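Local atomic coordinates of regulatory protein SWI6 (Saccharomyces cerevisiae, PDB entry 1SW6), a protein that serves as the shared subunit of the SBF and MBF complexes, with SWI4 and MBP1 respectively, which drive cell-cycle-dependent transcription, here represented by its ankyrin-repeat domain. Residues L168-A171 with V172-V175; A221-Y224 with L225-M229. One frame throughout, in Å; residues are numbered along the deposited sequence.

Contact 1: L168-A171 with V172-V175; sequences LVKA and VKSV
Val-172 N reaches back to two carbonyls, Leu-168 O at 3.4 Å and Val-169 O at 3.2 Å, and both bonds are weak. One residue on, Lys-173 N bonds to Lys-170 O at 3.2 Å, a three-residue step with the donor 74° out of the carbonyl plane. Ser-174, already extended, is linked to Ala-171 through a water that donates to Ala-171 O and is 2.6 Å from Ser-174 OG; OG also bonds to Ser-140 O. The Val-169 and Lys-173 side chains run alongside each other, CG1 of Val-169 3.7 Å from CD of Lys-173. A bend at chi3 (68°) turns the far half of the Lys-173 chain, and its NZ comes to 4.3 Å from Lys-170 NZ. Glu-165 OE1 forms salt bridges with both amines, which probably offsets their like charge. A leucine in place of Lys-173 would probably lose the salt bridge to Glu-165, leaving Lys-170 as the one amine of this pair to meet that carboxylate, and uncover part of Val-169 CG1. The segments belong to the second ankyrin repeat; Leu-168 and Val-172 pack on helices 183-190 and 204-212, while Lys-170 and Ala-171 meet helix 134-140.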
ATOM      1  N   LEU A 168      10.297   0.935 -11.061  1.00 33.13           N
ATOM      2  CA  LEU A 168      10.036   2.216 -11.705  1.00 32.33           C
ATOM      3  C   LEU A 168       8.525   2.371 -11.915  1.00 31.23           C
ATOM      4  O   LEU A 168       7.998   3.477 -11.861  1.00 30.93           O
ATOM      5  CB  LEU A 168      10.780   2.316 -13.039  1.00 31.47           C
ATOM      6  CG  LEU A 168      10.510   3.621 -13.795  1.00 34.11           C
ATOM      7  CD1 LEU A 168      11.083   4.787 -13.008  1.00 33.69           C
ATOM      8  CD2 LEU A 168      11.126   3.556 -15.200  1.00 32.64           C
ATOM      9  N   VAL A 169       7.831   1.259 -12.148  1.00 29.51           N
ATOM     10  CA  VAL A 169       6.377   1.293 -12.323  1.00 29.92           C
ATOM     11  C   VAL A 169       5.717   1.854 -11.045  1.00 30.40           C
ATOM     12  O   VAL A 169       4.699   2.533 -11.108  1.00 30.64           O
ATOM     13  CB  VAL A 169       5.830  -0.133 -12.650  1.00 31.21           C
ATOM     14  CG1 VAL A 169       4.291  -0.173 -12.551  1.00 32.49           C
ATOM     15  CG2 VAL A 169       6.258  -0.524 -14.067  1.00 30.11           C
ATOM     16  N   LYS A 170       6.315   1.583  -9.887  1.00 30.64           N
ATOM     17  CA  LYS A 170       5.782   2.085  -8.621  1.00 31.13           C
ATOM     18  C   LYS A 170       5.896   3.600  -8.573  1.00 30.73           C
ATOM     19  O   LYS A 170       5.032   4.282  -8.017  1.00 30.27           O
ATOM     20  CB  LYS A 170       6.538   1.466  -7.440  1.00 32.70           C
ATOM     21  CG  LYS A 170       6.379  -0.045  -7.374  1.00 35.27           C
ATOM     22  CD  LYS A 170       4.900  -0.413  -7.459  1.00 37.65           C
ATOM     23  CE  LYS A 170       4.708  -1.863  -7.837  1.00 39.27           C
ATOM     24  NZ  LYS A 170       3.267  -2.170  -8.005  1.00 39.93           N
ATOM     25  N   ALA A 171       6.956   4.125  -9.180  1.00 29.99           N
ATOM     26  CA  ALA A 171       7.164   5.564  -9.225  1.00 30.13           C
ATOM     27  C   ALA A 171       6.018   6.242  -9.955  1.00 31.15           C
ATOM     28  O   ALA A 171       5.601   7.343  -9.580  1.00 31.34           O
ATOM     29  CB  ALA A 171       8.481   5.891  -9.932  1.00 29.44           C
ATOM     30  N   VAL A 172       5.499   5.610 -11.001  1.00 30.90           N
ATOM     31  CA  VAL A 172       4.419   6.267 -11.732  1.00 31.67           C
ATOM     32  C   VAL A 172       3.009   5.908 -11.286  1.00 32.95           C
ATOM     33  O   VAL A 172       2.040   6.445 -11.817  1.00 32.44           O
ATOM     34  CB  VAL A 172       4.554   6.059 -13.259  1.00 29.72           C
ATOM     35  CG1 VAL A 172       5.880   6.675 -13.734  1.00 27.26           C
ATOM     36  CG2 VAL A 172       4.490   4.579 -13.607  1.00 26.91           C
ATOM     37  N   LYS A 173       2.889   5.024 -10.299  1.00 33.55           N
ATOM     38  CA  LYS A 173       1.571   4.658  -9.791  1.00 34.64           C
ATOM     39  C   LYS A 173       1.234   5.403  -8.497  1.00 35.21           C
ATOM     40  O   LYS A 173       0.148   5.215  -7.937  1.00 35.74           O
ATOM     41  CB  LYS A 173       1.468   3.146  -9.577  1.00 36.24           C
ATOM     42  CG  LYS A 173       1.439   2.369 -10.880  1.00 39.33           C
ATOM     43  CD  LYS A 173       1.296   0.876 -10.649  1.00 43.69           C
ATOM     44  CE  LYS A 173      -0.076   0.528 -10.083  1.00 44.53           C
ATOM     45  NZ  LYS A 173      -0.284  -0.941 -10.132  1.00 48.57           N
ATOM     46  N   SER A 174       2.161   6.241  -8.023  1.00 34.16           N
ATOM     47  CA  SER A 174       1.941   7.051  -6.817  1.00 33.72           C
ATOM     48  C   SER A 174       2.360   8.495  -7.134  1.00 33.60           C
ATOM     49  O   SER A 174       3.148   8.730  -8.063  1.00 31.69           O
ATOM     50  CB  SER A 174       2.754   6.511  -5.636  1.00 34.44           C
ATOM     51  OG  SER A 174       4.131   6.775  -5.793  1.00 36.72           O
ATOM     52  N   VAL A 175       1.829   9.462  -6.385  1.00 32.78           N
ATOM     53  CA  VAL A 175       2.154  10.863  -6.644  1.00 33.49           C
ATOM     54  C   VAL A 175       3.409  11.297  -5.931  1.00 33.38           C
ATOM     55  O   VAL A 175       3.873  12.422  -6.109  1.00 35.36           O
ATOM     56  CB  VAL A 175       1.032  11.825  -6.197  1.00 34.83           C
ATOM     57  CG1 VAL A 175      -0.289  11.409  -6.807  1.00 34.55           C
ATOM     58  CG2 VAL A 175       0.966  11.878  -4.678  1.00 33.21           C
TER
HETATM   59  O   HOH W   1       5.857   8.292  -7.051  1.00 33.99           O

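Contact 2: A221-Y224 with L225-M229; sequences AKYY and LDILM
From Leu-225 N to Ala-221 O (3.0 Å) through Leu-228 N to Tyr-224 O, four successive four-residue bonds make this regular alpha helix. On one flank Lys-222 and Asp-226 form a salt bridge, NZ to OD2 at 2.8 Å, on the syn lone pair of the carboxylate. Bends at chi2 (73°) and chi4 (62°) fold the lysine chain back over OD2. A water accepts from Lys-222 NZ and donates to Asp-226 OD1 at 2.7 Å, closing a ring between the two side chains; OD1 is also held by Tyr-305 OH. The segment belongs to helix 218-234 of the third ankyrin repeat, which stacks against helices 204-212 and 296-304: Ala-221 and Leu-225 touch both, and Lys-222 lies on Ser-297 and Ala-301. A step further round, Tyr-223 and Ile-227 make a CH-pi contact, with CG1 of Ile-227 3.8 Å from the centroid of the Tyr-223 ring and 11° off its normal. Ile-227 CG1 also lies 3.2 Å from Tyr-223 O, between the ring and the backbone. In the ring plane, Tyr-224 CE2 meets the edge of Tyr-223, while Tyr-178 and Phe-183 provide further aromatic neighbours and Ile-227 continues onto Glu-184 and Leu-187.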
ATOM      1  N   ALA A 221       0.701  12.298 -13.446  1.00 32.80           N
ATOM      2  CA  ALA A 221       0.885  11.552 -14.686  1.00 33.09           C
ATOM      3  C   ALA A 221       1.333  12.445 -15.842  1.00 33.09           C
ATOM      4  O   ALA A 221       2.138  12.031 -16.678  1.00 34.36           O
ATOM      5  CB  ALA A 221      -0.397  10.814 -15.052  1.00 31.16           C
ATOM      6  N   LYS A 222       0.817  13.663 -15.905  1.00 34.95           N
ATOM      7  CA  LYS A 222       1.220  14.568 -16.970  1.00 35.92           C
ATOM      8  C   LYS A 222       2.709  14.836 -16.764  1.00 35.63           C
ATOM      9  O   LYS A 222       3.512  14.778 -17.696  1.00 34.39           O
ATOM     10  CB  LYS A 222       0.440  15.879 -16.871  1.00 39.47           C
ATOM     11  CG  LYS A 222       0.802  16.938 -17.924  1.00 42.30           C
ATOM     12  CD  LYS A 222       0.269  16.551 -19.298  1.00 43.82           C
ATOM     13  CE  LYS A 222       0.202  17.754 -20.233  1.00 45.44           C
ATOM     14  NZ  LYS A 222       1.534  18.378 -20.494  1.00 47.95           N
ATOM     15  N   TYR A 223       3.065  15.119 -15.518  1.00 35.08           N
ATOM     16  CA  TYR A 223       4.444  15.406 -15.141  1.00 33.41           C
ATOM     17  C   TYR A 223       5.384  14.253 -15.480  1.00 32.71           C
ATOM     18  O   TYR A 223       6.461  14.461 -16.048  1.00 34.33           O
ATOM     19  CB  TYR A 223       4.497  15.688 -13.644  1.00 33.14           C
ATOM     20  CG  TYR A 223       5.882  15.892 -13.075  1.00 33.09           C
ATOM     21  CD1 TYR A 223       6.495  17.141 -13.120  1.00 32.68           C
ATOM     22  CD2 TYR A 223       6.547  14.849 -12.425  1.00 32.73           C
ATOM     23  CE1 TYR A 223       7.732  17.357 -12.521  1.00 34.15           C
ATOM     24  CE2 TYR A 223       7.788  15.054 -11.824  1.00 36.06           C
ATOM     25  CZ  TYR A 223       8.367  16.317 -11.872  1.00 34.88           C
ATOM     26  OH  TYR A 223       9.547  16.551 -11.211  1.00 40.21           O
ATOM     27  N   TYR A 224       4.979  13.035 -15.121  1.00 31.64           N
ATOM     28  CA  TYR A 224       5.789  11.850 -15.387  1.00 31.15           C
ATOM     29  C   TYR A 224       6.035  11.664 -16.885  1.00 30.93           C
ATOM     30  O   TYR A 224       7.170  11.423 -17.322  1.00 30.59           O
ATOM     31  CB  TYR A 224       5.101  10.606 -14.796  1.00 30.22           C
ATOM     32  CG  TYR A 224       5.074  10.577 -13.276  1.00 27.82           C
ATOM     33  CD1 TYR A 224       4.052   9.929 -12.598  1.00 28.61           C
ATOM     34  CD2 TYR A 224       6.087  11.188 -12.520  1.00 29.23           C
ATOM     35  CE1 TYR A 224       4.020   9.882 -11.189  1.00 28.49           C
ATOM     36  CE2 TYR A 224       6.068  11.154 -11.110  1.00 29.16           C
ATOM     37  CZ  TYR A 224       5.029  10.501 -10.456  1.00 30.30           C
ATOM     38  OH  TYR A 224       4.970  10.486  -9.080  1.00 30.43           O
ATOM     39  N   LEU A 225       4.973  11.798 -17.668  1.00 30.40           N
ATOM     40  CA  LEU A 225       5.067  11.655 -19.116  1.00 31.19           C
ATOM     41  C   LEU A 225       6.033  12.658 -19.730  1.00 30.97           C
ATOM     42  O   LEU A 225       6.916  12.273 -20.502  1.00 32.37           O
ATOM     43  CB  LEU A 225       3.691  11.818 -19.756  1.00 28.73           C
ATOM     44  CG  LEU A 225       3.664  11.866 -21.291  1.00 32.13           C
ATOM     45  CD1 LEU A 225       4.347  10.620 -21.861  1.00 31.51           C
ATOM     46  CD2 LEU A 225       2.228  11.945 -21.778  1.00 29.64           C
ATOM     47  N   ASP A 226       5.880  13.937 -19.391  1.00 31.75           N
ATOM     48  CA  ASP A 226       6.756  14.963 -19.960  1.00 32.42           C
ATOM     49  C   ASP A 226       8.200  14.829 -19.490  1.00 31.60           C
ATOM     50  O   ASP A 226       9.117  14.993 -20.281  1.00 32.09           O
ATOM     51  CB  ASP A 226       6.232  16.371 -19.652  1.00 33.62           C
ATOM     52  CG  ASP A 226       4.913  16.671 -20.349  1.00 36.96           C
ATOM     53  OD1 ASP A 226       4.637  16.069 -21.414  1.00 35.49           O
ATOM     54  OD2 ASP A 226       4.150  17.518 -19.841  1.00 37.89           O
ATOM     55  N   ILE A 227       8.404  14.533 -18.211  1.00 32.27           N
ATOM     56  CA  ILE A 227       9.759  14.357 -17.692  1.00 33.49           C
ATOM     57  C   ILE A 227      10.444  13.190 -18.400  1.00 32.98           C
ATOM     58  O   ILE A 227      11.621  13.268 -18.732  1.00 32.38           O
ATOM     59  CB  ILE A 227       9.774  14.062 -16.162  1.00 34.86           C
ATOM     60  CG1 ILE A 227       9.458  15.333 -15.374  1.00 34.90           C
ATOM     61  CG2 ILE A 227      11.134  13.519 -15.743  1.00 34.49           C
ATOM     62  CD1 ILE A 227      10.422  16.467 -15.644  1.00 33.66           C
ATOM     63  N   LEU A 228       9.705  12.105 -18.626  1.00 32.15           N
ATOM     64  CA  LEU A 228      10.267  10.940 -19.302  1.00 29.58           C
ATOM     65  C   LEU A 228      10.726  11.283 -20.731  1.00 30.29           C
ATOM     66  O   LEU A 228      11.834  10.917 -21.141  1.00 27.35           O
ATOM     67  CB  LEU A 228       9.232   9.807 -19.347  1.00 30.85           C
ATOM     68  CG  LEU A 228       9.622   8.539 -20.121  1.00 31.99           C
ATOM     69  CD1 LEU A 228      11.015   8.095 -19.715  1.00 34.36           C
ATOM     70  CD2 LEU A 228       8.625   7.428 -19.847  1.00 34.06           C
ATOM     71  N   MET A 229       9.875  11.974 -21.488  1.00 30.56           N
ATOM     72  CA  MET A 229      10.232  12.347 -22.858  1.00 31.14           C
ATOM     73  C   MET A 229      11.432  13.308 -22.861  1.00 32.26           C
ATOM     74  O   MET A 229      12.380  13.123 -23.623  1.00 32.28           O
ATOM     75  CB  MET A 229       9.037  12.976 -23.573  1.00 30.38           C
ATOM     76  CG  MET A 229       7.872  12.011 -23.817  1.00 30.52           C
ATOM     77  SD  MET A 229       8.352  10.544 -24.789  1.00 34.36           S
ATOM     78  CE  MET A 229       8.657  11.333 -26.387  1.00 32.70           C
TER
HETATM   79  O   HOH W   2       2.816  17.206 -23.041  1.00 52.51           O

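How the contacts relate
Contact 1 comes first along the chain, in and just after helix 167-173 in the second ankyrin repeat; contact 2 follows in helix 218-234 of the third, and their centres are about 12 Å apart. Tyr-224 joins them directly: its OH lies 2.7 Å from Ser-174 O, a probable hydrogen bond, and its CE1 is 3.7 Å from Val-172 CA. The phenol oxygen thus meets the chain at Ser-174, beyond that helix. Helices 183-190 and 204-212 touch both contacts, with Phe-183 and Ile-208 shared between them, so consecutive repeats are knitted into one stack. The second subunit reaches contact 1, whereas contact 2 faces helix 296-304 of its own chain.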